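Local coordinates for threonine--tRNA ligase catalytic subunit (Aeropyrum pernix, PDB 3A32), which catalyses the ATP-dependent attachment of threonine to its tRNA as a zinc-containing homodimer, and probably cannot itself clear mischarged seryl-tRNA, at residues P50-L55 against F137-V142; V71-I76 against I116-N121; P109-Y114 against F160-A165. One frame throughout, in Å; residues are numbered along the deposited sequence.

Interaction 1 of 3, residues P50-L55 against F137-V142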
# COMPACT_ATOMS: atom_id res chain seq x y z
N PRO A 50 6.84 -6.58 4.61
CA PRO A 50 7.21 -5.21 4.95
C PRO A 50 7.92 -4.48 3.83
O PRO A 50 7.69 -3.27 3.66
CB PRO A 50 8.09 -5.36 6.22
CG PRO A 50 7.72 -6.73 6.77
CD PRO A 50 7.45 -7.56 5.55
N ILE A 51 8.71 -5.21 3.04
CA ILE A 51 9.32 -4.64 1.84
C ILE A 51 8.24 -4.11 0.87
O ILE A 51 8.38 -3.03 0.34
CB ILE A 51 10.24 -5.67 1.07
CG1 ILE A 51 11.39 -6.18 1.93
CG2 ILE A 51 10.87 -5.03 -0.18
CD1 ILE A 51 12.30 -7.03 1.13
N ARG A 52 7.18 -4.88 0.63
CA ARG A 52 6.11 -4.45 -0.27
C ARG A 52 5.33 -3.24 0.23
O ARG A 52 5.07 -2.33 -0.53
CB ARG A 52 5.18 -5.63 -0.62
CG ARG A 52 5.95 -6.60 -1.62
CD ARG A 52 5.02 -7.64 -2.19
NE ARG A 52 4.00 -7.05 -3.06
CZ ARG A 52 4.21 -6.75 -4.35
NH1 ARG A 52 5.39 -6.98 -4.93
NH2 ARG A 52 3.23 -6.24 -5.08
N TYR A 53 4.98 -3.20 1.52
CA TYR A 53 4.31 -2.03 2.05
C TYR A 53 5.24 -0.81 2.06
O TYR A 53 4.79 0.27 1.76
CB TYR A 53 3.75 -2.28 3.44
CG TYR A 53 2.56 -3.21 3.45
CD1 TYR A 53 2.75 -4.58 3.55
CD2 TYR A 53 1.26 -2.72 3.34
CE1 TYR A 53 1.66 -5.47 3.54
CE2 TYR A 53 0.13 -3.60 3.36
CZ TYR A 53 0.36 -4.97 3.48
OH TYR A 53 -0.67 -5.86 3.52
N ALA A 54 6.52 -1.01 2.39
CA ALA A 54 7.49 0.10 2.47
C ALA A 54 7.69 0.74 1.08
O ALA A 54 7.72 1.95 0.93
CB ALA A 54 8.84 -0.38 3.05
N LEU A 55 7.77 -0.12 0.08
CA LEU A 55 7.94 0.24 -1.30
C LEU A 55 6.74 1.08 -1.82
O LEU A 55 6.93 2.21 -2.33
CB LEU A 55 8.13 -1.07 -2.08
CG LEU A 55 9.30 -1.35 -3.01
CD1 LEU A 55 10.49 -0.35 -2.87
CD2 LEU A 55 9.73 -2.78 -2.89
N PHE A 137 0.28 8.84 -10.68
CA PHE A 137 1.16 7.74 -10.30
C PHE A 137 0.36 6.60 -9.64
O PHE A 137 -0.53 6.86 -8.85
CB PHE A 137 2.22 8.18 -9.27
CG PHE A 137 3.02 7.02 -8.71
CD1 PHE A 137 4.01 6.41 -9.48
CD2 PHE A 137 2.74 6.50 -7.45
CE1 PHE A 137 4.71 5.34 -9.01
CE2 PHE A 137 3.47 5.42 -6.96
CZ PHE A 137 4.45 4.84 -7.73
N GLU A 138 0.72 5.35 -9.92
CA GLU A 138 0.09 4.20 -9.24
C GLU A 138 1.10 3.09 -9.02
O GLU A 138 1.82 2.76 -9.96
CB GLU A 138 -1.14 3.64 -9.99
CG GLU A 138 -1.71 2.40 -9.34
CD GLU A 138 -3.06 1.97 -9.88
OE1 GLU A 138 -3.58 2.56 -10.88
OE2 GLU A 138 -3.61 0.99 -9.32
N PHE A 139 1.17 2.57 -7.78
CA PHE A 139 1.86 1.31 -7.44
C PHE A 139 0.89 0.24 -7.93
O PHE A 139 -0.03 -0.18 -7.20
CB PHE A 139 2.04 1.24 -5.91
CG PHE A 139 2.97 0.13 -5.43
CD1 PHE A 139 4.35 0.23 -5.58
CD2 PHE A 139 2.45 -1.00 -4.80
CE1 PHE A 139 5.20 -0.82 -5.14
CE2 PHE A 139 3.28 -2.01 -4.32
CZ PHE A 139 4.67 -1.92 -4.49
N GLY A 140 1.02 -0.17 -9.19
CA GLY A 140 -0.11 -0.86 -9.84
C GLY A 140 0.11 -2.35 -10.00
O GLY A 140 1.24 -2.77 -10.20
N ARG A 141 -0.96 -3.13 -9.95
CA ARG A 141 -0.85 -4.63 -10.01
C ARG A 141 -1.49 -5.15 -11.28
O ARG A 141 -2.69 -4.97 -11.49
CB ARG A 141 -1.53 -5.26 -8.80
CG ARG A 141 -0.88 -4.82 -7.50
CD ARG A 141 -1.81 -4.96 -6.32
NE ARG A 141 -1.00 -4.85 -5.10
CZ ARG A 141 -0.86 -3.70 -4.45
NH1 ARG A 141 -1.51 -2.63 -4.88
NH2 ARG A 141 -0.07 -3.65 -3.41
N VAL A 142 -0.66 -5.76 -12.14
CA VAL A 142 -1.03 -6.12 -13.49
C VAL A 142 -0.81 -7.61 -13.73
O VAL A 142 0.03 -8.23 -13.09
CB VAL A 142 -0.34 -5.21 -14.57
CG1 VAL A 142 -0.77 -3.74 -14.40
CG2 VAL A 142 1.18 -5.31 -14.53

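Interaction 2 of 3, residues V71-I76 against I116-N121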
# COMPACT_ATOMS: atom_id res chain seq x y z
N VAL A 71 -2.89 7.33 -7.13
CA VAL A 71 -4.14 6.68 -7.32
C VAL A 71 -4.01 5.17 -7.17
O VAL A 71 -2.90 4.60 -7.13
CB VAL A 71 -4.83 7.07 -8.68
CG1 VAL A 71 -4.98 8.60 -8.78
CG2 VAL A 71 -4.08 6.48 -9.87
N GLU A 72 -5.15 4.55 -7.02
CA GLU A 72 -5.24 3.09 -7.04
C GLU A 72 -6.47 2.80 -7.93
O GLU A 72 -7.55 3.39 -7.72
CB GLU A 72 -5.37 2.51 -5.63
CG GLU A 72 -5.79 1.03 -5.61
CD GLU A 72 -5.61 0.31 -4.23
OE1 GLU A 72 -5.19 0.98 -3.26
OE2 GLU A 72 -5.84 -0.96 -4.16
N THR A 73 -6.27 1.96 -8.95
CA THR A 73 -7.36 1.69 -9.91
C THR A 73 -7.76 0.22 -9.82
O THR A 73 -6.96 -0.60 -9.34
CB THR A 73 -7.02 2.18 -11.39
OG1 THR A 73 -5.87 1.49 -11.91
CG2 THR A 73 -6.80 3.73 -11.45
N PRO A 74 -8.98 -0.14 -10.26
CA PRO A 74 -9.41 -1.52 -10.08
C PRO A 74 -8.55 -2.58 -10.72
O PRO A 74 -7.83 -2.33 -11.71
CB PRO A 74 -10.79 -1.55 -10.70
CG PRO A 74 -11.26 -0.12 -10.57
CD PRO A 74 -10.03 0.67 -10.88
N ILE A 75 -8.62 -3.76 -10.14
CA ILE A 75 -7.92 -4.90 -10.66
C ILE A 75 -8.59 -5.58 -11.86
O ILE A 75 -7.88 -6.20 -12.69
CB ILE A 75 -7.54 -5.84 -9.50
CG1 ILE A 75 -6.50 -5.06 -8.69
CG2 ILE A 75 -7.09 -7.25 -10.02
CD1 ILE A 75 -5.70 -5.81 -7.71
N ILE A 76 -9.93 -5.45 -11.96
CA ILE A 76 -10.66 -6.02 -13.08
C ILE A 76 -11.35 -4.92 -13.87
O ILE A 76 -11.43 -3.78 -13.41
CB ILE A 76 -11.62 -7.13 -12.66
CG1 ILE A 76 -12.75 -6.59 -11.74
CG2 ILE A 76 -10.81 -8.29 -12.05
CD1 ILE A 76 -14.02 -7.60 -11.54
N ILE A 116 -6.45 7.23 -17.64
CA ILE A 116 -7.13 8.13 -18.60
C ILE A 116 -8.58 8.40 -18.25
O ILE A 116 -9.02 9.52 -18.39
CB ILE A 116 -7.03 7.66 -20.06
CG1 ILE A 116 -5.58 7.64 -20.49
CG2 ILE A 116 -7.88 8.59 -21.01
CD1 ILE A 116 -5.40 6.69 -21.63
N LEU A 117 -9.33 7.40 -17.81
CA LEU A 117 -10.67 7.64 -17.31
C LEU A 117 -10.67 8.65 -16.14
O LEU A 117 -11.58 9.50 -16.03
CB LEU A 117 -11.38 6.32 -16.93
CG LEU A 117 -11.85 5.32 -18.03
CD1 LEU A 117 -12.54 4.12 -17.38
CD2 LEU A 117 -12.83 5.94 -19.09
N LEU A 118 -9.68 8.54 -15.25
CA LEU A 118 -9.57 9.45 -14.11
C LEU A 118 -9.27 10.87 -14.56
O LEU A 118 -9.78 11.80 -14.01
CB LEU A 118 -8.46 9.01 -13.11
CG LEU A 118 -8.72 7.70 -12.31
CD1 LEU A 118 -7.64 7.39 -11.28
CD2 LEU A 118 -10.08 7.75 -11.65
N PHE A 119 -8.36 11.03 -15.51
CA PHE A 119 -8.23 12.30 -16.22
C PHE A 119 -9.59 12.79 -16.79
O PHE A 119 -10.00 13.91 -16.54
CB PHE A 119 -7.21 12.19 -17.34
CG PHE A 119 -7.14 13.44 -18.22
CD1 PHE A 119 -6.52 14.60 -17.76
CD2 PHE A 119 -7.65 13.42 -19.53
CE1 PHE A 119 -6.44 15.77 -18.58
CE2 PHE A 119 -7.58 14.57 -20.36
CZ PHE A 119 -6.96 15.75 -19.87
N LEU A 120 -10.27 11.93 -17.54
CA LEU A 120 -11.54 12.30 -18.15
C LEU A 120 -12.56 12.70 -17.13
O LEU A 120 -13.30 13.65 -17.37
CB LEU A 120 -12.07 11.21 -19.09
CG LEU A 120 -11.26 11.06 -20.39
CD1 LEU A 120 -11.71 9.85 -21.19
CD2 LEU A 120 -11.24 12.40 -21.27
N ASN A 121 -12.63 12.00 -16.01
CA ASN A 121 -13.61 12.37 -14.97
C ASN A 121 -13.34 13.78 -14.39
O ASN A 121 -14.28 14.52 -14.15
CB ASN A 121 -13.70 11.32 -13.85
CG ASN A 121 -14.63 11.73 -12.74
OD1 ASN A 121 -15.85 11.88 -12.94
ND2 ASN A 121 -14.08 11.93 -11.54

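Interaction 3 of 3, residues P109-Y114 against F160-A165. With ZN (zinc ion), chain G.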
# COMPACT_ATOMS: atom_id res chain seq x y z
N PRO A 109 -4.30 -5.90 -17.39
CA PRO A 109 -2.88 -6.06 -17.77
C PRO A 109 -2.09 -4.75 -17.77
O PRO A 109 -0.85 -4.77 -17.78
CB PRO A 109 -2.99 -6.63 -19.21
CG PRO A 109 -4.27 -6.03 -19.77
CD PRO A 109 -5.15 -5.62 -18.57
N MET A 110 -2.79 -3.61 -17.76
CA MET A 110 -2.13 -2.31 -17.74
C MET A 110 -3.02 -1.31 -17.06
O MET A 110 -4.25 -1.47 -17.10
CB MET A 110 -1.84 -1.85 -19.18
CG MET A 110 -3.07 -1.70 -20.09
SD MET A 110 -2.64 -1.74 -21.90
CE MET A 110 -0.82 -1.75 -21.82
N ASN A 111 -2.43 -0.27 -16.45
CA ASN A 111 -3.22 0.76 -15.70
C ASN A 111 -3.67 1.92 -16.55
O ASN A 111 -4.58 2.66 -16.15
CB ASN A 111 -2.47 1.33 -14.51
CG ASN A 111 -1.87 0.27 -13.62
OD1 ASN A 111 -0.66 0.20 -13.44
ND2 ASN A 111 -2.71 -0.54 -13.06
N CYS A 112 -3.02 2.09 -17.70
CA CYS A 112 -3.26 3.24 -18.62
C CYS A 112 -4.69 3.71 -18.88
O CYS A 112 -4.94 4.92 -18.76
CB CYS A 112 -2.55 3.02 -20.00
SG CYS A 112 -1.19 1.79 -19.98
N PRO A 113 -5.59 2.82 -19.37
CA PRO A 113 -6.99 3.19 -19.62
C PRO A 113 -7.71 3.68 -18.36
O PRO A 113 -8.50 4.63 -18.44
CB PRO A 113 -7.62 1.89 -20.15
CG PRO A 113 -6.44 1.09 -20.73
CD PRO A 113 -5.28 1.45 -19.82
N TYR A 114 -7.43 3.06 -17.21
CA TYR A 114 -8.01 3.54 -15.94
C TYR A 114 -7.51 4.95 -15.61
O TYR A 114 -8.31 5.81 -15.30
CB TYR A 114 -7.82 2.54 -14.79
CG TYR A 114 -8.94 1.48 -14.65
CD1 TYR A 114 -8.65 0.12 -14.52
CD2 TYR A 114 -10.28 1.84 -14.58
CE1 TYR A 114 -9.64 -0.85 -14.37
CE2 TYR A 114 -11.29 0.88 -14.40
CZ TYR A 114 -10.97 -0.45 -14.30
OH TYR A 114 -11.97 -1.39 -14.15
N PHE A 160 2.45 -8.95 -11.47
CA PHE A 160 3.55 -8.16 -10.97
C PHE A 160 3.13 -6.70 -10.71
O PHE A 160 2.00 -6.32 -10.99
CB PHE A 160 4.82 -8.24 -11.91
CG PHE A 160 4.57 -7.79 -13.34
CD1 PHE A 160 4.94 -6.51 -13.76
CD2 PHE A 160 3.94 -8.64 -14.26
CE1 PHE A 160 4.68 -6.06 -15.08
CE2 PHE A 160 3.70 -8.21 -15.59
CZ PHE A 160 4.05 -6.91 -15.99
N THR A 161 4.07 -5.91 -10.22
CA THR A 161 3.81 -4.55 -9.82
C THR A 161 4.71 -3.61 -10.64
O THR A 161 5.85 -3.95 -10.91
CB THR A 161 4.00 -4.44 -8.28
OG1 THR A 161 3.54 -5.67 -7.65
CG2 THR A 161 3.19 -3.23 -7.71
N GLN A 162 4.18 -2.45 -11.03
CA GLN A 162 4.91 -1.40 -11.78
C GLN A 162 4.80 -0.12 -10.94
O GLN A 162 3.77 0.09 -10.31
CB GLN A 162 4.19 -1.09 -13.08
CG GLN A 162 4.18 -2.18 -14.11
CD GLN A 162 3.12 -2.01 -15.16
OE1 GLN A 162 2.01 -1.58 -14.89
NE2 GLN A 162 3.46 -2.37 -16.38
N ASP A 163 5.87 0.69 -10.92
CA ASP A 163 5.78 2.09 -10.48
C ASP A 163 5.35 2.93 -11.71
O ASP A 163 6.13 3.67 -12.33
CB ASP A 163 7.15 2.58 -9.91
CG ASP A 163 8.34 2.38 -10.90
OD1 ASP A 163 8.35 1.37 -11.64
OD2 ASP A 163 9.28 3.22 -10.92
N ASP A 164 4.07 2.83 -12.02
CA ASP A 164 3.49 3.28 -13.25
C ASP A 164 2.98 4.72 -13.13
O ASP A 164 2.36 5.06 -12.12
CB ASP A 164 2.31 2.34 -13.57
CG ASP A 164 1.89 2.39 -15.04
OD1 ASP A 164 2.71 2.80 -15.90
OD2 ASP A 164 0.74 1.97 -15.33
N ALA A 165 3.16 5.54 -14.17
CA ALA A 165 2.56 6.86 -14.16
C ALA A 165 2.22 7.23 -15.58
O ALA A 165 2.78 6.67 -16.53
CB ALA A 165 3.51 7.88 -13.53
ZN ZN G . 0.66 3.07 -19.55
O HOH W 1 0.47 -0.17 -16.82
O HOH W 2 2.22 2.46 -18.42

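Interaction 1 of 3, residues P50-L55 against F137-V142
Motif 1 and motif 2 of the class II synthetase core meet where Arg52 and Leu55, on the long helix 48-65, receive the ring of Phe139 from the sheet strand 134-143. The axes of the short segments 50-55 and 137-142 come no closer than 11.2 Å and run at 142° to each other, so side chains span much of the distance. Phe139 contributes the largest share, followed by Arg52. Its CG lies anti to the backbone N (chi1 -169°), which sends the Phe139 ring out from the strand to the backbone of the helix. The leading atom CZ comes to 4.0 Å from Arg52 O, and CE1 lies 4.2 Å from Leu55 CB, also skirting the Leu55 carbonyl carbon. On the other flank of the ring, CE2 is 4.3 Å from Arg52 NH2, an oblique approach. Arg141 follows the strand past Phe139 and puts its NH2 at the ring edge, in the ring plane. Its NE meets the edge of the Arg52 guanidinium, close to that group's plane, with 4.5 Å between Arg141 NE and Arg52 NH2.

The two arginines share a mate: Glu72 of the second subunit forms salt bridges with Arg52 NE through OE1 and with Arg141 NE through OE2. Arg52 is held further by Thr161 OG1 at NH2 and by Glu318 at NH1. The apolar ring thus bridges helix and strand, with Ile317 also packed on it, while beside it two cations are brought together around one carboxylate from the partner chain. This chemistry probably links the packing of motif 1 on motif 2 to formation of the dimer.

Interaction 2 of 3, residues V71-I76 against I116-N121
Leu118 meets Val71 and Thr73 because its CG is anti to the carbonyl carbon (chi1 -68°) and its CD1 continues the extended course (chi2 -175°), carrying that methyl out from the helix. Val71 has CG1 anti to its own carbonyl carbon and CG2 between the backbone N and that carbon, which spreads both methyls before the leucine. The two side chains reach toward each other tip to tip: Leu118 CD1 is 3.8 Å from Val71 CB and 3.8 Å from Val71 CG1, with CG2 at 3.9 Å from the same methyl. Thr73 comes in at a slant, its CG2 3.8 Å from Leu118 CD1. One leucine methyl therefore carries the whole contact, seated against the branched ends of two residues that stand on the same side of the chain, two positions apart.

The threonine is split in its duties: the methyl faces the leucine, whereas OG1 is hydrogen-bonded to Glu138 OE1, so a buried hydroxyl is satisfied beside an apolar patch.

This is apolar packing of the connection between strands 69-70 and 76-78, in the motif 1 region, on helix 112-126. Val71 also pairs through its backbone with Phe137 of strand 134-143, joining the connection to the large sheet at its start. From the second subunit Phe44 packs on Leu118 and Val41 on Pro74, so both helix and loop lie at the dimer interface.

Interaction 3 of 3, residues P109-Y114 against F160-A165
Asn111 and Asp164 face each other with CA atoms 7.6 Å apart, where residues 109-114 lead from loop into helix 112-126 and residues 160-165 run extended as the second strand of class II motif 2. The strand alternates, sending Gln162 and Asp164 toward the loop and Thr161, Asp163 and Ala165 away. A water bridges the segments: it accepts from Asn111 N at 2.9 Å and donates to Gln162 OE1 at 2.8 Å and Asp164 OD2 at 2.6 Å, tying the backbone of Asn111 to two strand side chains.

Asp164 has its CG anti to the backbone N (chi1 -161°), which extends the carboxylate between this water and the metal site. OD2 also approaches Asn111 CB to 3.4 Å. Cys112 SG binds zinc at 2.3 Å, and His166 and His310 supply the other protein ligands. In threonyl-tRNA synthetases this zinc typically recognises the amino and hydroxyl groups of threonine, so water 2, the metal-bound one, probably occupies a place the substrate would take. With an alanine in place of Asp164 both carboxylate oxygens go, which would probably leave each water short of an acceptor and the metal-bound one freer to shift. Asp164 acts in the second shell: its OD1 accepts a 2.6 Å hydrogen bond from water 2, which is itself bound to the zinc ion at 2.0 Å.

Along the chain the segments come in the order 50-55, 71-76, 109-114, 116-121, 137-142, 160-165, so interaction 3 crosses both others. Interactions 2 and 3 share helix 112-126, with centres about 10 Å apart. Interactions 1 and 3, about 11 Å apart between centres, use neighbouring antiparallel strands of the large sheet, 134-143 and 159-170, paired in part by Glu138 N to Asp164 O at 2.8 Å. The centres of interactions 1 and 2 are farther apart, about 17 Å, yet both touch the second subunit. The motif 1 helix and following loop, the motif 2 strands and the zinc site thus form one continuous body, with interactions 1 and 2 at the dimer interface and interaction 3 at the zinc site.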